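Local coordinates for uncharacterized protein (Legionella pneumophila subsp. pneumophila, PDB 5T2X), which is of unknown function but has a mostly helical fold without strands and belongs to the uncharacterised family DUF5630, at residues C131-N136 with A220-G225. Residues are numbered along the deposited sequence; the frame is centred on the assembly and turned at random.
Sequences CFYAYN and AYFGKG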
ATOM      1  N   CYS A 131      -1.311   3.221  -1.446  1.00 31.09           N
ATOM      2  CA  CYS A 131      -1.469   2.891  -0.036  1.00 27.38           C
ATOM      3  C   CYS A 131      -1.663   1.389   0.133  1.00 31.75           C
ATOM      4  O   CYS A 131      -2.477   0.775  -0.565  1.00 27.68           O
ATOM      5  CB  CYS A 131      -2.656   3.650   0.553  1.00 22.65           C
ATOM      6  SG  CYS A 131      -2.978   3.299   2.293  1.00 32.25           S
ATOM      7  N   PHE A 132      -0.910   0.796   1.066  1.00 34.00           N
ATOM      8  CA  PHE A 132      -1.008  -0.645   1.286  1.00 27.05           C
ATOM      9  C   PHE A 132      -2.395  -1.037   1.775  1.00 27.46           C
ATOM     10  O   PHE A 132      -2.920  -2.089   1.393  1.00 36.66           O
ATOM     11  CB  PHE A 132       0.054  -1.105   2.286  1.00 28.51           C
ATOM     12  CG  PHE A 132      -0.088  -2.548   2.696  1.00 34.70           C
ATOM     13  CD1 PHE A 132       0.465  -3.558   1.927  1.00 35.14           C
ATOM     14  CD2 PHE A 132      -0.783  -2.893   3.847  1.00 29.61           C
ATOM     15  CE1 PHE A 132       0.332  -4.884   2.297  1.00 37.43           C
ATOM     16  CE2 PHE A 132      -0.922  -4.216   4.219  1.00 33.96           C
ATOM     17  CZ  PHE A 132      -0.361  -5.213   3.445  1.00 34.22           C
ATOM     18  N   TYR A 133      -2.996  -0.213   2.638  1.00 33.07           N
ATOM     19  CA  TYR A 133      -4.334  -0.511   3.138  1.00 27.98           C
ATOM     20  C   TYR A 133      -5.338  -0.593   1.998  1.00 30.58           C
ATOM     21  O   TYR A 133      -6.235  -1.444   2.008  1.00 32.89           O
ATOM     22  CB  TYR A 133      -4.766   0.551   4.151  1.00 27.40           C
ATOM     23  CG  TYR A 133      -3.780   0.794   5.272  1.00 29.94           C
ATOM     24  CD1 TYR A 133      -3.149  -0.262   5.916  1.00 35.12           C
ATOM     25  CD2 TYR A 133      -3.477   2.086   5.684  1.00 32.24           C
ATOM     26  CE1 TYR A 133      -2.249  -0.039   6.941  1.00 29.65           C
ATOM     27  CE2 TYR A 133      -2.578   2.320   6.704  1.00 29.03           C
ATOM     28  CZ  TYR A 133      -1.967   1.255   7.330  1.00 38.67           C
ATOM     29  OH  TYR A 133      -1.071   1.489   8.348  1.00 42.53           O
ATOM     30  N   ALA A 134      -5.200   0.283   1.001  1.00 31.32           N
ATOM     31  CA  ALA A 134      -6.122   0.279  -0.128  1.00 30.26           C
ATOM     32  C   ALA A 134      -5.923  -0.958  -0.994  1.00 29.29           C
ATOM     33  O   ALA A 134      -6.894  -1.620  -1.379  1.00 28.32           O
ATOM     34  CB  ALA A 134      -5.943   1.550  -0.957  1.00 26.76           C
ATOM     35  N   TYR A 135      -4.667  -1.281  -1.317  1.00 25.21           N
ATOM     36  CA  TYR A 135      -4.391  -2.482  -2.100  1.00 27.27           C
ATOM     37  C   TYR A 135      -4.887  -3.731  -1.384  1.00 28.65           C
ATOM     38  O   TYR A 135      -5.431  -4.644  -2.017  1.00 33.82           O
ATOM     39  CB  TYR A 135      -2.893  -2.589  -2.388  1.00 26.63           C
ATOM     40  CG  TYR A 135      -2.403  -1.655  -3.473  1.00 28.93           C
ATOM     41  CD1 TYR A 135      -3.183  -1.386  -4.589  1.00 27.44           C
ATOM     42  CD2 TYR A 135      -1.159  -1.041  -3.377  1.00 27.46           C
ATOM     43  CE1 TYR A 135      -2.739  -0.533  -5.585  1.00 30.30           C
ATOM     44  CE2 TYR A 135      -0.705  -0.186  -4.369  1.00 28.28           C
ATOM     45  CZ  TYR A 135      -1.500   0.065  -5.469  1.00 36.57           C
ATOM     46  OH  TYR A 135      -1.056   0.914  -6.458  1.00 42.57           O
ATOM     47  N   ASN A 136      -4.717  -3.786  -0.062  1.00 34.63           N
ATOM     48  CA  ASN A 136      -5.195  -4.936   0.699  1.00 31.20           C
ATOM     49  C   ASN A 136      -6.716  -5.024   0.663  1.00 30.71           C
ATOM     50  O   ASN A 136      -7.281  -6.100   0.435  1.00 33.88           O
ATOM     51  CB  ASN A 136      -4.696  -4.851   2.142  1.00 36.47           C
ATOM     52  CG  ASN A 136      -5.109  -6.048   2.973  1.00 43.54           C
ATOM     53  OD1 ASN A 136      -5.227  -7.161   2.463  1.00 46.80           O
ATOM     54  ND2 ASN A 136      -5.338  -5.824   4.261  1.00 43.77           N
ATOM     55  N   ALA A 220       1.876  -1.590   8.170  1.00 41.84           N
ATOM     56  CA  ALA A 220       0.855  -2.478   7.622  1.00 37.57           C
ATOM     57  C   ALA A 220       0.014  -3.116   8.718  1.00 40.92           C
ATOM     58  O   ALA A 220      -1.200  -3.287   8.558  1.00 48.37           O
ATOM     59  CB  ALA A 220       1.508  -3.553   6.758  1.00 41.44           C
ATOM     60  N   TYR A 221       0.636  -3.477   9.839  1.00 45.65           N
ATOM     61  CA  TYR A 221      -0.060  -4.161  10.919  1.00 46.71           C
ATOM     62  C   TYR A 221      -0.228  -3.284  12.151  1.00 51.83           C
ATOM     63  O   TYR A 221      -0.551  -3.798  13.228  1.00 52.21           O
ATOM     64  CB  TYR A 221       0.675  -5.457  11.269  1.00 44.86           C
ATOM     65  CG  TYR A 221       1.041  -6.259  10.041  1.00 47.41           C
ATOM     66  CD1 TYR A 221       0.061  -6.717   9.171  1.00 45.09           C
ATOM     67  CD2 TYR A 221       2.367  -6.545   9.742  1.00 48.03           C
ATOM     68  CE1 TYR A 221       0.388  -7.442   8.040  1.00 48.06           C
ATOM     69  CE2 TYR A 221       2.705  -7.271   8.614  1.00 46.76           C
ATOM     70  CZ  TYR A 221       1.711  -7.716   7.766  1.00 48.28           C
ATOM     71  OH  TYR A 221       2.040  -8.438   6.642  1.00 45.72           O
ATOM     72  N   PHE A 222      -0.022  -1.971  12.012  1.00 49.39           N
ATOM     73  CA  PHE A 222      -0.259  -1.005  13.085  1.00 47.10           C
ATOM     74  C   PHE A 222       0.560  -1.337  14.331  1.00 50.98           C
ATOM     75  O   PHE A 222       0.068  -1.264  15.459  1.00 50.57           O
ATOM     76  CB  PHE A 222      -1.750  -0.907  13.416  1.00 40.61           C
ATOM     77  CG  PHE A 222      -2.619  -0.660  12.215  1.00 52.26           C
ATOM     78  CD1 PHE A 222      -2.736   0.611  11.676  1.00 54.70           C
ATOM     79  CD2 PHE A 222      -3.317  -1.700  11.623  1.00 54.40           C
ATOM     80  CE1 PHE A 222      -3.532   0.840  10.569  1.00 54.87           C
ATOM     81  CE2 PHE A 222      -4.116  -1.478  10.517  1.00 54.73           C
ATOM     82  CZ  PHE A 222      -4.224  -0.206   9.989  1.00 56.20           C
ATOM     83  N   GLY A 223       1.822  -1.707  14.123  1.00 59.99           N
ATOM     84  CA  GLY A 223       2.732  -1.987  15.213  1.00 60.88           C
ATOM     85  C   GLY A 223       2.494  -3.285  15.951  1.00 58.76           C
ATOM     86  O   GLY A 223       3.233  -3.580  16.896  1.00 54.98           O
ATOM     87  N   LYS A 224       1.495  -4.072  15.558  1.00 62.98           N
ATOM     88  CA  LYS A 224       1.164  -5.313  16.247  1.00 66.75           C
ATOM     89  C   LYS A 224       1.987  -6.502  15.764  1.00 61.95           C
ATOM     90  O   LYS A 224       1.704  -7.636  16.163  1.00 66.28           O
ATOM     91  CB  LYS A 224      -0.331  -5.613  16.105  1.00 66.63           C
ATOM     92  CG  LYS A 224      -1.201  -4.841  17.087  1.00 65.01           C
ATOM     93  CD  LYS A 224      -2.674  -5.182  16.933  1.00 74.11           C
ATOM     94  CE  LYS A 224      -3.235  -4.650  15.624  1.00 84.31           C
ATOM     95  NZ  LYS A 224      -4.705  -4.869  15.521  1.00 84.19           N
ATOM     96  N   GLY A 225       2.991  -6.274  14.922  1.00 57.73           N
ATOM     97  CA  GLY A 225       3.908  -7.321  14.530  1.00 57.49           C
ATOM     98  C   GLY A 225       3.388  -8.191  13.398  1.00 58.44           C
ATOM     99  O   GLY A 225       2.220  -8.148  13.007  1.00 54.52           O
TER
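Tyr-133 OH is hydrogen-bonded to the backbone O of Asn-219, in the last turn of helix 211-220. It also touches the Phe-222 ring beyond that turn, 3.4 Å from its CE1. The Tyr-133 and Phe-222 side chains approach from opposite directions. Their planes are at 13°, but the centroids are 5.0 Å apart and the rings barely overlap. The touching parts are the outer ends: Tyr-133 CZ sits 3.6 Å from Phe-222 CE1. The carbonyl O of Ala-220 lies near the plane of the Tyr-133 ring, at its edge, 3.8 Å from CE1.

One residue earlier, Phe-132 has CG anti to its backbone N (chi1 173°). That torsion sets the ring beside Ala-220, with CE2 3.6 Å from the Ala-220 CB. The same methyl lies over the centre of one face of the Tyr-221 ring, 4.0 Å above its plane. Pro-171 of helix 169-185 also touches Ala-220, and His-168 meets the Phe-132 ring edge-to-face.

The first turn of helix 132-147, with Cys-131 as N-cap, thus packs on the C-terminal end of helix 211-220. That end is closed by a Schellman motif with Phe-222, at positive phi, as its C-prime residue.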